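Local coordinates for protein short-chain-enoyl-CoA hydratase (Clostridium acetobutylicum, PDB 5Z7R) that catalyses the reversible hydration of crotonyl-CoA and hexenoyl-CoA, interconverting short-chain enoyl-CoA and 3-hydroxyacyl-CoA in butanoate metabolism, at residues Phe82-Glu94 with Ile139-Arg151. Residues are numbered along the deposited sequence; the frame is centred on the assembly and turned at random.
Sequences FGILGNKVFRRLE and ITPGFGGTQRLSR
Phe143 packs its ring against helix 82-94 at Gly86, whose lack of a side chain lets CD1 approach to 3.7 Å from Gly86 CA. With CG beside the backbone N (chi1 -57°), the ring slips between two aromatics one helical turn to either side of that glycine. Its edge points at the face of Phe90 in an offset edge-to-face pair, planes 74° apart, while Phe143 CZ meets Phe82 CE2 at 3.7 Å. This is the dense part of the contact; helix 111-117 closes it from behind with Glu114 and Ile115 against Phe90.

In the crotonase fold the loop before helix 145-153 borders the active site: Glu114, the nucleophile by similarity, accepts hydrogen bonds from the backbone N of Phe143 and of Gly145, so that Phe143 serves both the helix, with its ring, and this carboxylate, with its backbone.

Further along, charges and a water replace the rings. Arg148, extended from CG to NE, grips Glu94 side-on: NE gives OE1 a 2.6 Å bond and NH2 gives OE2 one of 2.7 Å, both nearly straight (169°). The oxygens lie in the guanidinium plane, yet the nitrogens come from above the carboxylate plane. Arg91 NH2 reaches the same OE2 from the opposite face at 2.8 Å, and the two positive groups should favour a charged Glu94. Arg91 also pairs with Asp223 of a second subunit. Between Asn87 and Arg148 direct packing gives way to a water, which donates to Asn87 O and OD1 and accepts from Arg148 NH1 at 2.8 Å; Leu226 of the second subunit packs on Asn87.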
# COMPACT_ATOMS: atom_id res chain seq x y z
N PHE A 82 9.24 -6.92 24.15
CA PHE A 82 9.20 -5.59 24.73
C PHE A 82 8.71 -4.56 23.68
O PHE A 82 7.67 -3.89 23.88
CB PHE A 82 10.59 -5.22 25.22
CG PHE A 82 10.63 -4.04 26.14
CD1 PHE A 82 9.86 -4.02 27.29
CD2 PHE A 82 11.48 -2.98 25.89
CE1 PHE A 82 9.91 -2.93 28.17
CE2 PHE A 82 11.53 -1.89 26.75
CZ PHE A 82 10.75 -1.87 27.90
N GLY A 83 9.41 -4.50 22.55
CA GLY A 83 9.05 -3.61 21.44
C GLY A 83 7.59 -3.68 21.08
O GLY A 83 6.92 -2.66 20.98
N ILE A 84 7.08 -4.90 20.91
CA ILE A 84 5.68 -5.09 20.53
C ILE A 84 4.74 -4.56 21.61
O ILE A 84 3.70 -3.98 21.32
CB ILE A 84 5.37 -6.61 20.23
CG1 ILE A 84 6.00 -7.01 18.89
CG2 ILE A 84 3.88 -6.91 20.19
CD1 ILE A 84 5.99 -8.49 18.58
N LEU A 85 5.08 -4.77 22.88
CA LEU A 85 4.16 -4.40 23.96
C LEU A 85 4.08 -2.89 24.13
O LEU A 85 3.00 -2.34 24.25
CB LEU A 85 4.55 -5.09 25.27
CG LEU A 85 4.40 -6.63 25.21
CD1 LEU A 85 4.64 -7.26 26.59
CD2 LEU A 85 3.06 -7.08 24.61
N GLY A 86 5.23 -2.22 24.10
CA GLY A 86 5.26 -0.76 24.10
C GLY A 86 4.42 -0.22 22.96
O GLY A 86 3.40 0.46 23.19
N ASN A 87 4.83 -0.57 21.73
CA ASN A 87 4.08 -0.19 20.52
C ASN A 87 2.58 -0.47 20.58
O ASN A 87 1.75 0.31 20.08
CB ASN A 87 4.68 -0.89 19.31
CG ASN A 87 5.76 -0.09 18.67
OD1 ASN A 87 5.50 1.00 18.18
ND2 ASN A 87 6.98 -0.60 18.67
N LYS A 88 2.24 -1.59 21.19
CA LYS A 88 0.84 -1.90 21.33
C LYS A 88 0.15 -0.85 22.22
O LYS A 88 -0.97 -0.44 21.95
CB LYS A 88 0.64 -3.31 21.88
CG LYS A 88 -0.81 -3.74 21.86
CD LYS A 88 -0.98 -5.27 21.82
CE LYS A 88 -0.51 -5.94 23.10
NZ LYS A 88 -1.02 -5.26 24.33
N VAL A 89 0.82 -0.42 23.28
CA VAL A 89 0.26 0.60 24.16
C VAL A 89 0.16 1.94 23.41
O VAL A 89 -0.87 2.57 23.38
CB VAL A 89 1.10 0.80 25.44
CG1 VAL A 89 0.57 1.99 26.20
CG2 VAL A 89 1.07 -0.44 26.32
N PHE A 90 1.26 2.36 22.81
CA PHE A 90 1.27 3.61 22.03
C PHE A 90 0.32 3.66 20.83
O PHE A 90 -0.28 4.69 20.54
CB PHE A 90 2.69 3.85 21.57
CG PHE A 90 3.60 4.23 22.68
CD1 PHE A 90 3.21 4.11 24.02
CD2 PHE A 90 4.86 4.75 22.40
CE1 PHE A 90 4.06 4.45 25.04
CE2 PHE A 90 5.71 5.11 23.42
CZ PHE A 90 5.32 4.95 24.74
N ARG A 91 0.15 2.53 20.14
CA ARG A 91 -0.78 2.44 19.02
C ARG A 91 -2.20 2.58 19.49
O ARG A 91 -3.04 3.13 18.76
CB ARG A 91 -0.62 1.09 18.31
CG ARG A 91 -1.56 0.91 17.15
CD ARG A 91 -1.30 1.99 16.10
NE ARG A 91 -1.88 1.62 14.82
CZ ARG A 91 -2.44 2.46 13.95
NH1 ARG A 91 -2.96 1.96 12.82
NH2 ARG A 91 -2.47 3.76 14.16
N ARG A 92 -2.49 2.11 20.71
CA ARG A 92 -3.84 2.20 21.25
C ARG A 92 -4.19 3.66 21.54
O ARG A 92 -5.34 4.10 21.32
CB ARG A 92 -3.97 1.38 22.53
CG ARG A 92 -5.40 1.25 23.06
CD ARG A 92 -5.39 0.35 24.28
NE ARG A 92 -6.70 0.12 24.89
CZ ARG A 92 -6.87 -0.68 25.94
NH1 ARG A 92 -5.82 -1.29 26.47
NH2 ARG A 92 -8.06 -0.85 26.46
N LEU A 93 -3.19 4.38 22.03
CA LEU A 93 -3.30 5.81 22.26
C LEU A 93 -3.54 6.57 20.93
O LEU A 93 -4.43 7.46 20.85
CB LEU A 93 -2.04 6.32 22.94
CG LEU A 93 -2.09 7.77 23.43
CD1 LEU A 93 -3.01 7.90 24.64
CD2 LEU A 93 -0.71 8.25 23.83
N GLU A 94 -2.78 6.19 19.90
CA GLU A 94 -2.87 6.86 18.58
C GLU A 94 -4.25 6.68 18.02
O GLU A 94 -4.81 7.63 17.45
CB GLU A 94 -1.81 6.27 17.65
CG GLU A 94 -1.74 6.84 16.25
CD GLU A 94 -0.50 6.36 15.60
OE1 GLU A 94 0.42 7.17 15.47
OE2 GLU A 94 -0.39 5.13 15.33
N ILE A 139 20.76 0.07 20.42
CA ILE A 139 19.43 -0.29 19.94
C ILE A 139 18.83 0.74 18.97
O ILE A 139 19.23 1.89 18.93
CB ILE A 139 18.40 -0.42 21.10
CG1 ILE A 139 18.55 0.71 22.13
CG2 ILE A 139 18.49 -1.77 21.78
CD1 ILE A 139 17.32 0.79 23.00
N THR A 140 17.82 0.29 18.20
CA THR A 140 16.98 1.19 17.42
C THR A 140 15.90 1.67 18.35
O THR A 140 15.67 1.06 19.37
CB THR A 140 16.22 0.44 16.30
OG1 THR A 140 15.22 -0.40 16.89
CG2 THR A 140 17.16 -0.40 15.46
N PRO A 141 15.21 2.73 17.97
CA PRO A 141 13.97 3.04 18.64
C PRO A 141 13.10 1.77 18.72
O PRO A 141 13.11 0.98 17.80
CB PRO A 141 13.35 4.12 17.74
CG PRO A 141 14.57 4.85 17.19
CD PRO A 141 15.60 3.79 17.00
N GLY A 142 12.39 1.61 19.83
CA GLY A 142 11.63 0.40 20.15
C GLY A 142 10.14 0.62 20.35
O GLY A 142 9.40 -0.34 20.41
N PHE A 143 9.68 1.85 20.43
CA PHE A 143 8.24 2.12 20.62
C PHE A 143 7.67 3.02 19.51
O PHE A 143 6.79 3.86 19.77
CB PHE A 143 7.95 2.79 21.98
CG PHE A 143 8.42 2.03 23.19
CD1 PHE A 143 8.53 0.64 23.21
CD2 PHE A 143 8.69 2.72 24.37
CE1 PHE A 143 8.94 -0.04 24.34
CE2 PHE A 143 9.09 2.04 25.52
CZ PHE A 143 9.22 0.66 25.50
N GLY A 144 8.18 2.85 18.30
CA GLY A 144 7.59 3.46 17.12
C GLY A 144 8.48 4.51 16.51
O GLY A 144 8.22 4.97 15.42
N GLY A 145 9.56 4.85 17.17
CA GLY A 145 10.40 5.97 16.74
C GLY A 145 10.76 5.95 15.26
O GLY A 145 10.71 7.01 14.61
N THR A 146 11.12 4.77 14.74
CA THR A 146 11.64 4.59 13.38
C THR A 146 10.56 4.84 12.36
O THR A 146 10.84 5.00 11.19
CB THR A 146 12.20 3.17 13.14
OG1 THR A 146 11.16 2.17 13.21
CG2 THR A 146 13.30 2.83 14.13
N GLN A 147 9.31 4.86 12.81
CA GLN A 147 8.20 5.03 11.91
C GLN A 147 7.49 6.38 12.05
O GLN A 147 7.09 6.99 11.03
CB GLN A 147 7.17 3.93 12.17
CG GLN A 147 7.65 2.53 11.85
CD GLN A 147 8.47 2.46 10.58
OE1 GLN A 147 8.03 2.89 9.51
NE2 GLN A 147 9.69 1.91 10.69
N ARG A 148 7.27 6.81 13.29
CA ARG A 148 6.49 7.98 13.52
C ARG A 148 7.31 9.27 13.20
O ARG A 148 6.80 10.22 12.63
CB ARG A 148 5.88 7.95 14.93
CG ARG A 148 4.68 7.00 15.07
CD ARG A 148 3.81 7.23 16.31
NE ARG A 148 2.68 6.32 16.36
CZ ARG A 148 2.70 5.12 16.97
NH1 ARG A 148 3.77 4.71 17.61
NH2 ARG A 148 1.66 4.31 16.94
N LEU A 149 8.59 9.30 13.53
CA LEU A 149 9.32 10.54 13.38
C LEU A 149 9.35 10.95 11.88
O LEU A 149 8.94 12.04 11.52
CB LEU A 149 10.73 10.36 13.92
CG LEU A 149 11.58 11.62 14.04
CD1 LEU A 149 10.90 12.65 14.92
CD2 LEU A 149 12.93 11.29 14.62
N SER A 150 9.77 10.03 11.02
CA SER A 150 9.90 10.29 9.60
C SER A 150 8.54 10.66 9.01
O SER A 150 8.44 11.55 8.16
CB SER A 150 10.42 9.08 8.91
OG SER A 150 9.61 8.01 9.24
N ARG A 151 7.49 10.04 9.51
CA ARG A 151 6.14 10.41 9.08
C ARG A 151 5.78 11.82 9.50
O ARG A 151 5.01 12.46 8.81
CB ARG A 151 5.06 9.46 9.62
CG ARG A 151 4.92 8.17 8.84
CD ARG A 151 4.11 7.12 9.61
NE ARG A 151 3.83 5.95 8.75
CZ ARG A 151 4.68 4.95 8.47
NH1 ARG A 151 4.26 3.96 7.73
NH2 ARG A 151 5.92 4.90 8.99
O HOH W 1 3.21 2.14 18.44